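Proton-dependent oligopeptide transporter family protein (Xanthomonas campestris, PDB 6EI3) probably carries small peptides across the membrane, coupling their uptake to proton movement as in other POT transporters of the major facilitator superfamily. Local coordinates at residues 16-19 with 20-24; 53-56 with 57-61; 144-147 with 148-152; 241-245 with 246-250. All blocks are in the same frame, centred on the assembly; numbering follows the deposited sequence.

Contact 1: residues 16-19 with 20-24; sequences FSFY and GMRNI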
loop_
_atom_site.group_PDB
_atom_site.type_symbol
_atom_site.label_atom_id
_atom_site.label_comp_id
_atom_site.label_asym_id
_atom_site.label_seq_id
_atom_site.Cartn_x
_atom_site.Cartn_y
_atom_site.Cartn_z
ATOM N N PHE A 16 11.036 -11.515 -1.184
ATOM C CA PHE A 16 11.715 -11.880 0.060
ATOM C C PHE A 16 12.609 -10.701 0.485
ATOM O O PHE A 16 12.617 -10.316 1.656
ATOM C CB PHE A 16 12.538 -13.176 -0.104
ATOM C CG PHE A 16 13.143 -13.697 1.192
ATOM C CD1 PHE A 16 14.270 -13.101 1.744
ATOM C CD2 PHE A 16 12.585 -14.785 1.852
ATOM C CE1 PHE A 16 14.837 -13.589 2.936
ATOM C CE2 PHE A 16 13.154 -15.272 3.039
ATOM C CZ PHE A 16 14.269 -14.665 3.573
ATOM N N SER A 17 13.338 -10.130 -0.484
ATOM C CA SER A 17 14.229 -8.997 -0.287
ATOM C C SER A 17 13.479 -7.763 0.252
ATOM O O SER A 17 13.930 -7.133 1.211
ATOM C CB SER A 17 14.930 -8.665 -1.600
ATOM O OG SER A 17 15.735 -7.508 -1.490
ATOM N N PHE A 18 12.344 -7.428 -0.358
ATOM C CA PHE A 18 11.558 -6.262 0.049
ATOM C C PHE A 18 11.105 -6.387 1.485
ATOM O O PHE A 18 11.352 -5.483 2.271
ATOM C CB PHE A 18 10.342 -6.042 -0.872
ATOM C CG PHE A 18 9.504 -4.858 -0.430
ATOM C CD1 PHE A 18 9.838 -3.565 -0.819
ATOM C CD2 PHE A 18 8.410 -5.035 0.415
ATOM C CE1 PHE A 18 9.099 -2.465 -0.357
ATOM C CE2 PHE A 18 7.657 -3.938 0.857
ATOM C CZ PHE A 18 8.009 -2.660 0.473
ATOM N N TYR A 19 10.415 -7.490 1.816
ATOM C CA TYR A 19 9.900 -7.697 3.169
ATOM C C TYR A 19 11.015 -7.770 4.196
ATOM O O TYR A 19 10.858 -7.270 5.305
ATOM C CB TYR A 19 9.008 -8.944 3.215
ATOM C CG TYR A 19 7.665 -8.701 2.558
ATOM C CD1 TYR A 19 6.724 -7.861 3.144
ATOM C CD2 TYR A 19 7.342 -9.295 1.343
ATOM C CE1 TYR A 19 5.486 -7.627 2.541
ATOM C CE2 TYR A 19 6.105 -9.080 0.735
ATOM C CZ TYR A 19 5.180 -8.240 1.337
ATOM O OH TYR A 19 3.953 -8.026 0.759
ATOM N N GLY A 20 12.125 -8.389 3.794
ATOM C CA GLY A 20 13.332 -8.534 4.599
ATOM C C GLY A 20 13.886 -7.192 5.013
ATOM O O GLY A 20 14.085 -6.972 6.206
ATOM N N MET A 21 14.066 -6.255 4.064
ATOM C CA MET A 21 14.570 -4.935 4.457
ATOM C C MET A 21 13.492 -4.078 5.173
ATOM O O MET A 21 13.788 -3.455 6.189
ATOM C CB MET A 21 15.264 -4.182 3.286
ATOM C CG MET A 21 14.360 -3.418 2.318
ATOM S SD MET A 21 13.698 -1.798 2.857
ATOM C CE MET A 21 15.026 -1.165 3.734
ATOM N N ARG A 22 12.252 -4.078 4.673
ATOM C CA ARG A 22 11.173 -3.246 5.225
ATOM C C ARG A 22 10.823 -3.565 6.696
ATOM O O ARG A 22 10.651 -2.639 7.500
ATOM C CB ARG A 22 9.946 -3.341 4.320
ATOM C CG ARG A 22 8.982 -2.151 4.401
ATOM C CD ARG A 22 7.937 -2.241 5.495
ATOM N NE ARG A 22 7.266 -3.543 5.612
ATOM C CZ ARG A 22 6.135 -3.876 4.995
ATOM N NH1 ARG A 22 5.553 -3.030 4.152
ATOM N NH2 ARG A 22 5.583 -5.059 5.205
ATOM N N ASN A 23 10.757 -4.869 7.034
ATOM C CA ASN A 23 10.358 -5.401 8.339
ATOM C C ASN A 23 11.445 -5.284 9.424
ATOM O O ASN A 23 11.128 -5.487 10.591
ATOM C CB ASN A 23 9.816 -6.864 8.201
ATOM C CG ASN A 23 8.545 -6.930 7.368
ATOM O OD1 ASN A 23 8.082 -5.930 6.813
ATOM N ND2 ASN A 23 7.966 -8.103 7.215
ATOM N N ILE A 24 12.686 -4.876 9.075
ATOM C CA ILE A 24 13.721 -4.613 10.094
ATOM C C ILE A 24 14.065 -3.128 10.155
ATOM O O ILE A 24 14.842 -2.724 11.013
ATOM C CB ILE A 24 15.021 -5.457 9.958
ATOM C CG1 ILE A 24 15.680 -5.292 8.573
ATOM C CG2 ILE A 24 14.776 -6.892 10.300
ATOM C CD1 ILE A 24 17.204 -5.269 8.578
#
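Phe16, Ser17, Phe18 and Tyr19 each give their carbonyl oxygen to an amide of residues 20-23, the i to i+4 pattern of an alpha-helix. FSFY matches the tail of the ExxERFxYY motif on the first transmembrane helix of POT transporters, with Phe18 where the consensus has its first tyrosine. Gly20 N hydrogen-bonds Phe16 O at 2.9 Å. Met21 N bonds Ser17 O in turn. The Met21 chain bends at chi2 and chi3, its CG lying 3.6 Å from Phe18 O and its sulfur turned toward Phe54 of helix 40-60. The Ser17 hydroxyl is hydrogen-bonded to Pro175 O. Arg22 N bonds Phe18 O. With CG anti to the backbone N (chi1 -156°) and two further bends, the Arg22 chain is led past Phe18 and alongside Tyr19. Its CB sits over one face of the Phe18 ring, offset toward the rim. Phe18 CE2 lies over one face of the guanidinium, 4.0 Å from NH1, which has its hydrogen-bond partner beyond these residues. NH2 meets the edge of the Tyr19 ring, 3.7 Å from CD1, with guanidinium and phenol planes 74° apart, so the two groups do not stack. Asn23 N closes the turn on Tyr19 O, while its ND2 is hydrogen-bonded to Ser156 OG. The Asn23 amide oxygen fixes the rotation of the guanidinium by a side-on double grip: in the guanidinium plane, Asn23 OD1 takes Arg22 NE at 2.8 Å and Arg22 NH2 at 3.1 Å.

Contact 2: residues 53-56 with 57-61; sequences SFMI and GVFFF. With 78M ((2S)-2,3-dihydroxypropyl(7Z)-pentadec-7-enoate), chain G.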
loop_
_atom_site.group_PDB
_atom_site.type_symbol
_atom_site.label_atom_id
_atom_site.label_comp_id
_atom_site.label_asym_id
_atom_site.label_seq_id
_atom_site.Cartn_x
_atom_site.Cartn_y
_atom_site.Cartn_z
ATOM N N SER A 53 7.318 7.299 5.067
ATOM C CA SER A 53 7.730 8.078 3.877
ATOM C C SER A 53 8.209 7.100 2.785
ATOM O O SER A 53 7.898 7.281 1.606
ATOM C CB SER A 53 8.858 9.055 4.217
ATOM O OG SER A 53 8.331 10.088 5.022
ATOM N N PHE A 54 8.973 6.079 3.188
ATOM C CA PHE A 54 9.448 4.993 2.318
ATOM C C PHE A 54 8.239 4.255 1.658
ATOM O O PHE A 54 8.237 4.054 0.446
ATOM C CB PHE A 54 10.307 4.000 3.137
ATOM C CG PHE A 54 10.686 2.747 2.394
ATOM C CD1 PHE A 54 11.705 2.763 1.444
ATOM C CD2 PHE A 54 10.033 1.547 2.645
ATOM C CE1 PHE A 54 12.058 1.598 0.756
ATOM C CE2 PHE A 54 10.367 0.387 1.939
ATOM C CZ PHE A 54 11.373 0.420 1.000
ATOM N N MET A 55 7.226 3.853 2.471
ATOM C CA MET A 55 5.992 3.208 1.994
ATOM C C MET A 55 5.254 4.117 0.986
ATOM O O MET A 55 4.743 3.635 -0.026
ATOM C CB MET A 55 5.086 2.823 3.169
ATOM C CG MET A 55 5.634 1.634 3.996
ATOM S SD MET A 55 6.052 0.180 2.977
ATOM C CE MET A 55 4.429 -0.344 2.516
ATOM N N ILE A 56 5.252 5.432 1.245
ATOM C CA ILE A 56 4.653 6.412 0.336
ATOM C C ILE A 56 5.318 6.327 -1.048
ATOM O O ILE A 56 4.611 6.199 -2.037
ATOM C CB ILE A 56 4.659 7.833 0.947
ATOM C CG1 ILE A 56 3.448 7.974 1.889
ATOM C CG2 ILE A 56 4.626 8.910 -0.158
ATOM C CD1 ILE A 56 3.481 9.097 2.841
ATOM N N GLY A 57 6.654 6.313 -1.086
ATOM C CA GLY A 57 7.407 6.210 -2.331
ATOM C C GLY A 57 7.147 4.913 -3.062
ATOM O O GLY A 57 6.937 4.908 -4.281
ATOM N N VAL A 58 7.173 3.790 -2.307
ATOM C CA VAL A 58 6.942 2.457 -2.848
ATOM C C VAL A 58 5.595 2.370 -3.586
ATOM O O VAL A 58 5.527 1.746 -4.636
ATOM C CB VAL A 58 7.070 1.365 -1.758
ATOM C CG1 VAL A 58 6.657 -0.014 -2.293
ATOM C CG2 VAL A 58 8.493 1.311 -1.200
ATOM N N PHE A 59 4.542 3.005 -3.047
ATOM C CA PHE A 59 3.197 2.901 -3.611
ATOM C C PHE A 59 2.800 4.093 -4.470
ATOM O O PHE A 59 1.745 4.053 -5.103
ATOM C CB PHE A 59 2.188 2.610 -2.495
ATOM C CG PHE A 59 2.233 1.143 -2.121
ATOM C CD1 PHE A 59 3.156 0.671 -1.191
ATOM C CD2 PHE A 59 1.335 0.238 -2.681
ATOM C CE1 PHE A 59 3.194 -0.688 -0.839
ATOM C CE2 PHE A 59 1.361 -1.118 -2.317
ATOM C CZ PHE A 59 2.302 -1.571 -1.410
ATOM N N PHE A 60 3.689 5.092 -4.593
ATOM C CA PHE A 60 3.448 6.237 -5.485
ATOM C C PHE A 60 4.148 6.014 -6.848
ATOM O O PHE A 60 3.534 6.262 -7.887
ATOM C CB PHE A 60 3.934 7.560 -4.858
ATOM C CG PHE A 60 3.913 8.709 -5.845
ATOM C CD1 PHE A 60 2.711 9.323 -6.201
ATOM C CD2 PHE A 60 5.078 9.111 -6.493
ATOM C CE1 PHE A 60 2.686 10.357 -7.146
ATOM C CE2 PHE A 60 5.047 10.139 -7.451
ATOM C CZ PHE A 60 3.851 10.757 -7.765
ATOM N N PHE A 61 5.445 5.574 -6.834
ATOM C CA PHE A 61 6.259 5.382 -8.040
ATOM C C PHE A 61 5.688 4.343 -9.045
ATOM O O PHE A 61 6.003 4.524 -10.217
ATOM C CB PHE A 61 7.738 5.129 -7.731
ATOM C CG PHE A 61 8.419 6.385 -7.234
ATOM C CD1 PHE A 61 8.479 7.525 -8.030
ATOM C CD2 PHE A 61 9.003 6.425 -5.972
ATOM C CE1 PHE A 61 9.097 8.693 -7.565
ATOM C CE2 PHE A 61 9.627 7.595 -5.504
ATOM C CZ PHE A 61 9.675 8.719 -6.310
HETATM O O21 78M G . 12.035 14.617 10.199
HETATM C C20 78M G . 13.119 14.656 9.278
HETATM C C18 78M G . 13.297 13.313 8.607
HETATM O O19 78M G . 13.876 12.376 9.520
HETATM C C17 78M G . 14.138 13.385 7.351
HETATM O O2 78M G . 13.420 12.670 6.312
HETATM C C1 78M G . 13.697 11.374 6.116
HETATM O O1 78M G . 14.408 10.723 6.830
HETATM C C2 78M G . 12.979 10.840 4.914
HETATM C C3 78M G . 13.735 9.758 4.159
HETATM C C4 78M G . 12.789 8.759 3.528
HETATM C C5 78M G . 13.380 7.940 2.401
HETATM C C6 78M G . 12.326 7.323 1.484
HETATM C C7 78M G . 11.838 8.269 0.434
HETATM C C8 78M G . 10.956 8.004 -0.513
HETATM C C9 78M G . 10.492 8.951 -1.574
HETATM C C10 78M G . 9.144 9.589 -1.272
HETATM C C11 78M G . 8.457 10.182 -2.493
HETATM C C12 78M G . 7.111 10.789 -2.169
HETATM C C13 78M G . 6.234 11.115 -3.360
HETATM C C15 78M G . 3.998 12.043 -4.086
HETATM C C14 78M G . 4.834 11.520 -2.948
#
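Phe54 and Val58, one turn apart on helix 40-60, meet over a ring face: Val58 CG2 stands 3.9 Å from the Phe54 ring centroid and 17° off the normal, a CH-pi contact. Beside it, Met55 CE lies 3.6 Å from Phe59 CE1, the two chains running side by side in the same direction; bends at chi2 and chi3 place the Met55 methyl there. Another flank of these i to i+4 apolar pairs, formed by Ile56, Gly57 and Phe60, faces the lipid 78M of chain G. Its C12 touches Ile56 CG2 at 3.7 Å, C10 passes Gly57 CA at 3.9 Å, where no side chain holds it off, and the terminal C15 sits over the centre of the Phe60 ring, 3.5 Å above its plane. Behind these groups the helical bonds Gly57 N to Ser53 O and Val58 N to Phe54 O set the spacing, and Gly57 O accepts from both Phe60 N and Phe61 N. Farther out, Phe59 makes a cation-pi contact with Lys118, while Phe54 packs on Phe18 and Met21 of helix 4-22. Toward the lipid the contact is almost wholly hydrocarbon, so the acyl chain is held here by shape and dispersion.

Contact 3: residues 144-147 with 148-152; sequences FYWI and INFGS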
loop_
_atom_site.group_PDB
_atom_site.type_symbol
_atom_site.label_atom_id
_atom_site.label_comp_id
_atom_site.label_asym_id
_atom_site.label_seq_id
_atom_site.Cartn_x
_atom_site.Cartn_y
_atom_site.Cartn_z
ATOM N N PHE A 144 2.234 -16.865 -7.182
ATOM C CA PHE A 144 2.634 -15.550 -6.644
ATOM C C PHE A 144 2.067 -15.362 -5.226
ATOM O O PHE A 144 2.795 -14.929 -4.332
ATOM C CB PHE A 144 2.198 -14.397 -7.577
ATOM C CG PHE A 144 3.082 -14.077 -8.775
ATOM C CD1 PHE A 144 3.974 -15.020 -9.283
ATOM C CD2 PHE A 144 3.029 -12.830 -9.386
ATOM C CE1 PHE A 144 4.800 -14.718 -10.372
ATOM C CE2 PHE A 144 3.846 -12.533 -10.482
ATOM C CZ PHE A 144 4.721 -13.486 -10.974
ATOM N N TYR A 145 0.805 -15.784 -4.993
ATOM C CA TYR A 145 0.187 -15.714 -3.663
ATOM C C TYR A 145 1.012 -16.478 -2.627
ATOM O O TYR A 145 1.324 -15.921 -1.564
ATOM C CB TYR A 145 -1.258 -16.244 -3.709
ATOM C CG TYR A 145 -1.870 -16.522 -2.356
ATOM C CD1 TYR A 145 -2.420 -15.494 -1.594
ATOM C CD2 TYR A 145 -1.977 -17.822 -1.873
ATOM C CE1 TYR A 145 -2.996 -15.746 -0.351
ATOM C CE2 TYR A 145 -2.547 -18.086 -0.631
ATOM C CZ TYR A 145 -3.062 -17.043 0.124
ATOM O OH TYR A 145 -3.646 -17.295 1.340
ATOM N N TRP A 146 1.386 -17.735 -2.942
ATOM C CA TRP A 146 2.177 -18.563 -2.028
ATOM C C TRP A 146 3.600 -18.022 -1.859
ATOM O O TRP A 146 4.130 -18.042 -0.748
ATOM C CB TRP A 146 2.174 -20.043 -2.447
ATOM C CG TRP A 146 0.806 -20.670 -2.401
ATOM C CD1 TRP A 146 0.026 -21.020 -3.470
ATOM C CD2 TRP A 146 0.052 -21.008 -1.225
ATOM N NE1 TRP A 146 -1.182 -21.520 -3.031
ATOM C CE2 TRP A 146 -1.190 -21.533 -1.658
ATOM C CE3 TRP A 146 0.303 -20.912 0.158
ATOM C CZ2 TRP A 146 -2.163 -21.989 -0.763
ATOM C CZ3 TRP A 146 -0.669 -21.349 1.045
ATOM C CH2 TRP A 146 -1.883 -21.888 0.583
ATOM N N ILE A 147 4.187 -17.507 -2.952
ATOM C CA ILE A 147 5.537 -16.932 -2.976
ATOM C C ILE A 147 5.620 -15.661 -2.109
ATOM O O ILE A 147 6.569 -15.494 -1.348
ATOM C CB ILE A 147 6.009 -16.698 -4.433
ATOM C CG1 ILE A 147 6.379 -18.035 -5.120
ATOM C CG2 ILE A 147 7.171 -15.713 -4.477
ATOM C CD1 ILE A 147 6.258 -18.025 -6.684
ATOM N N ILE A 148 4.642 -14.775 -2.240
ATOM C CA ILE A 148 4.591 -13.545 -1.456
ATOM C C ILE A 148 4.478 -13.877 0.034
ATOM O O ILE A 148 5.272 -13.373 0.824
ATOM C CB ILE A 148 3.469 -12.597 -1.947
ATOM C CG1 ILE A 148 3.769 -12.097 -3.387
ATOM C CG2 ILE A 148 3.295 -11.399 -0.977
ATOM C CD1 ILE A 148 2.574 -11.490 -4.143
ATOM N N ASN A 149 3.546 -14.768 0.406
ATOM C CA ASN A 149 3.314 -15.091 1.809
ATOM C C ASN A 149 4.431 -15.891 2.448
ATOM O O ASN A 149 4.843 -15.526 3.548
ATOM C CB ASN A 149 1.960 -15.741 2.015
ATOM C CG ASN A 149 0.855 -14.715 1.843
ATOM O OD1 ASN A 149 0.659 -13.822 2.669
ATOM N ND2 ASN A 149 0.192 -14.741 0.713
ATOM N N PHE A 150 4.948 -16.935 1.780
ATOM C CA PHE A 150 6.067 -17.687 2.342
ATOM C C PHE A 150 7.352 -16.850 2.384
ATOM O O PHE A 150 8.060 -16.908 3.381
ATOM C CB PHE A 150 6.272 -19.048 1.662
ATOM C CG PHE A 150 5.337 -20.100 2.210
ATOM C CD1 PHE A 150 5.501 -20.600 3.497
ATOM C CD2 PHE A 150 4.276 -20.571 1.451
ATOM C CE1 PHE A 150 4.631 -21.560 4.008
ATOM C CE2 PHE A 150 3.417 -21.547 1.957
ATOM C CZ PHE A 150 3.590 -22.022 3.236
ATOM N N GLY A 151 7.575 -16.019 1.368
ATOM C CA GLY A 151 8.721 -15.114 1.311
ATOM C C GLY A 151 8.689 -14.062 2.414
ATOM O O GLY A 151 9.708 -13.804 3.052
ATOM N N SER A 152 7.504 -13.468 2.664
ATOM C CA SER A 152 7.282 -12.481 3.718
ATOM C C SER A 152 7.430 -13.154 5.104
ATOM O O SER A 152 8.036 -12.578 6.007
ATOM C CB SER A 152 5.887 -11.862 3.577
ATOM O OG SER A 152 5.557 -11.087 4.718
#
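Asn149 folds back on Tyr145 in the tight half of this helical turn. Its backbone N and its side-chain ND2 both donate to Tyr145 O, ND2 at 2.8 Å and N at 3.2 Å, and they arrive from opposite faces of the carbonyl plane. The same ND2 lies 3.4 Å above one face of the Tyr145 ring, offset toward the rim and nearest CE1, with amide and ring planes 62° apart. CG of Asn149 sits beside its own backbone N (chi1 -72°), which turns the amide back toward the preceding turn. OD1 of Asn149 is hydrogen-bonded to Gln514 of the C-terminal tail, whose ENLYFQ ending reads as a protease-site remnant of the construct. Close by, Ile148 is tucked against the carbonyl that its own N-H binds, its CG1 only 3.1 Å from Phe144 O, and it also touches Tyr512 and Gln514 of that tail.

Trp146 and Phe150 form the more exposed half. Their side chains run side by side, pointing the same way, and the rings meet obliquely, CE3 of Trp146 being 3.7 Å from Phe150 CE2. Tyr145 CE2 lies over the centre of the indole, and a bound lipid is near it. The carbonyl of Trp146 meets the edge of the Phe150 ring and also receives Phe150 N.

Helix 137-165 sets these residues between two helices of the transporter: Ile147 packs on Ile8 and Ala12 of helix 4-22, and Asn149 and Phe150 pack on Met340 of helix 334-357.

Contact 4: residues 241-245 with 246-250; sequences GLTEQ and LGLVI. With 78M ((2S)-2,3-dihydroxypropyl(7Z)-pentadec-7-enoate), chain H.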
loop_
_atom_site.group_PDB
_atom_site.type_symbol
_atom_site.label_atom_id
_atom_site.label_comp_id
_atom_site.label_asym_id
_atom_site.label_seq_id
_atom_site.Cartn_x
_atom_site.Cartn_y
_atom_site.Cartn_z
ATOM N N GLY A 241 4.813 25.105 -0.467
ATOM C CA GLY A 241 5.218 26.206 0.398
ATOM C C GLY A 241 5.145 25.872 1.880
ATOM O O GLY A 241 5.435 26.732 2.718
ATOM N N LEU A 242 4.763 24.617 2.225
ATOM C CA LEU A 242 4.680 24.161 3.625
ATOM C C LEU A 242 5.810 23.180 3.986
ATOM O O LEU A 242 5.717 22.486 4.999
ATOM C CB LEU A 242 3.296 23.537 3.934
ATOM C CG LEU A 242 2.053 24.426 3.758
ATOM C CD1 LEU A 242 0.787 23.586 3.721
ATOM C CD2 LEU A 242 1.952 25.483 4.851
ATOM N N THR A 243 6.858 23.107 3.146
ATOM C CA THR A 243 7.994 22.187 3.287
ATOM C C THR A 243 8.726 22.376 4.632
ATOM O O THR A 243 9.103 21.386 5.261
ATOM C CB THR A 243 8.911 22.277 2.044
ATOM O OG1 THR A 243 8.143 21.906 0.893
ATOM C CG2 THR A 243 10.124 21.352 2.121
ATOM N N GLU A 244 8.866 23.633 5.087
ATOM C CA GLU A 244 9.519 24.010 6.342
ATOM C C GLU A 244 8.874 23.381 7.580
ATOM O O GLU A 244 9.590 22.868 8.439
ATOM C CB GLU A 244 9.514 25.542 6.506
ATOM C CG GLU A 244 10.546 26.281 5.681
ATOM C CD GLU A 244 10.517 27.776 5.933
ATOM O OE1 GLU A 244 9.686 28.470 5.301
ATOM O OE2 GLU A 244 11.290 28.247 6.797
ATOM N N GLN A 245 7.535 23.446 7.685
ATOM C CA GLN A 245 6.800 22.952 8.851
ATOM C C GLN A 245 6.283 21.510 8.743
ATOM O O GLN A 245 5.992 20.910 9.782
ATOM C CB GLN A 245 5.647 23.900 9.237
ATOM C CG GLN A 245 4.769 24.375 8.078
ATOM C CD GLN A 245 5.176 25.752 7.618
ATOM O OE1 GLN A 245 6.143 25.928 6.866
ATOM N NE2 GLN A 245 4.440 26.760 8.059
ATOM N N LEU A 246 6.163 20.953 7.519
ATOM C CA LEU A 246 5.648 19.588 7.341
ATOM C C LEU A 246 6.624 18.600 6.688
ATOM O O LEU A 246 6.453 17.398 6.846
ATOM C CB LEU A 246 4.314 19.599 6.561
ATOM C CG LEU A 246 3.102 20.260 7.234
ATOM C CD1 LEU A 246 1.964 20.450 6.243
ATOM C CD2 LEU A 246 2.608 19.449 8.416
ATOM N N GLY A 247 7.608 19.100 5.946
ATOM C CA GLY A 247 8.542 18.256 5.203
ATOM C C GLY A 247 8.010 18.014 3.803
ATOM O O GLY A 247 6.790 18.046 3.592
ATOM N N LEU A 248 8.915 17.793 2.833
ATOM C CA LEU A 248 8.579 17.598 1.416
ATOM C C LEU A 248 7.616 16.427 1.134
ATOM O O LEU A 248 6.682 16.605 0.343
ATOM C CB LEU A 248 9.856 17.466 0.557
ATOM C CG LEU A 248 9.698 17.473 -0.983
ATOM C CD1 LEU A 248 8.989 18.740 -1.498
ATOM C CD2 LEU A 248 11.039 17.326 -1.665
ATOM N N VAL A 249 7.840 15.249 1.762
ATOM C CA VAL A 249 6.998 14.057 1.532
ATOM C C VAL A 249 5.523 14.344 1.869
ATOM O O VAL A 249 4.658 14.011 1.061
ATOM C CB VAL A 249 7.538 12.769 2.218
ATOM C CG1 VAL A 249 6.603 11.572 1.983
ATOM C CG2 VAL A 249 8.944 12.444 1.714
ATOM N N ILE A 250 5.238 14.986 3.023
ATOM C CA ILE A 250 3.852 15.332 3.382
ATOM C C ILE A 250 3.258 16.308 2.369
ATOM O O ILE A 250 2.146 16.084 1.891
ATOM C CB ILE A 250 3.725 15.837 4.836
ATOM C CG1 ILE A 250 3.872 14.661 5.828
ATOM C CG2 ILE A 250 2.405 16.601 5.068
ATOM C CD1 ILE A 250 4.071 15.085 7.340
HETATM O O21 78M H . 10.365 20.421 12.524
HETATM C C20 78M H . 10.072 20.550 11.139
HETATM C C18 78M H . 9.475 19.281 10.574
HETATM O O19 78M H . 8.372 18.856 11.380
HETATM C C17 78M H . 10.477 18.153 10.446
HETATM O O2 78M H . 11.361 18.521 9.357
HETATM C C1 78M H . 11.184 17.947 8.159
HETATM O O1 78M H . 10.336 17.124 7.920
HETATM C C2 78M H . 12.173 18.474 7.158
HETATM C C3 78M H . 13.006 17.388 6.485
HETATM C C4 78M H . 12.366 16.839 5.215
HETATM C C5 78M H . 13.168 15.728 4.556
HETATM C C6 78M H . 12.797 15.464 3.099
HETATM C C7 78M H . 13.392 14.182 2.592
HETATM C C8 78M H . 13.136 13.556 1.450
HETATM C C9 78M H . 12.193 13.965 0.358
HETATM C C10 78M H . 12.340 13.076 -0.875
HETATM C C11 78M H . 11.552 13.549 -2.086
HETATM C C12 78M H . 11.888 12.803 -3.368
HETATM C C13 78M H . 11.278 13.392 -4.634
HETATM C C15 78M H . 9.350 13.446 -6.266
HETATM C C14 78M H . 9.881 12.896 -4.966
#
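Leu242 and Leu246 run side by side, both pointing the same way, with CB of Leu242 4.1 Å from CD1 of Leu246. The likeness is built into their torsions: each holds CG anti to its carbonyl carbon, at chi1 -60° and -66°. Thr243 and Leu248 make a second pair pointing together, with Thr243 OG1 4.1 Å from Leu248 CD1 and Thr243 CG2 set against the backbone N of Leu248; the threonine hydroxyl is itself hydrogen-bonded to Leu240 O. Between the pairs the chain changes direction. Leu246 N bonds Leu242 O at 3.0 Å, and Gly247 N bonds Thr243 O at 2.8 Å. Gly247 then leaves the helical region with phi 91°, a conformation suited to glycine, ending the short helix 243-246 and standing at the N-cap position of helix 248-270. The lipid 78M of chain H passes close to this break: the carbonyl oxygen O1 of its ester lies 3.4 Å from Gly247 CA, and its acyl chain continues past Leu248, where CD2 meets C11 at 3.8 Å. Helices 224-239 and 248-270 are probably the extra pair that bacterial POT proteins carry between their two six-helix bundles. Leu242 and Thr243 rest on Cys251 one turn into helix 248-270, Leu246 and Ile250 lean on Val453 of helix 430-456, and Val249 faces Ser53 and Ile56 of helix 40-60.

The four contacts follow one another along the chain in numerical order, each a local stretch of helix or turn. Contact 1 joins two others: its helix 4-22 touches helix 40-60 of contact 2, where Arg22 NH1 comes within 3.3 Å of Met55 CE, and helix 137-165 of contact 3, where Phe16 packs on Gly151. Their centres lie about 15 and 13 Å away. Contact 2 also meets contact 4 through Ser53, Ile56 and Val249, with centres about 16 Å apart. Contacts 3 and 4, on opposite sides of the chain's centre, are about 36 Å apart between centres. The row 3-1-2-4 thus ties helices 137-165, 4-22, 40-60 and 248-270 together across the transporter.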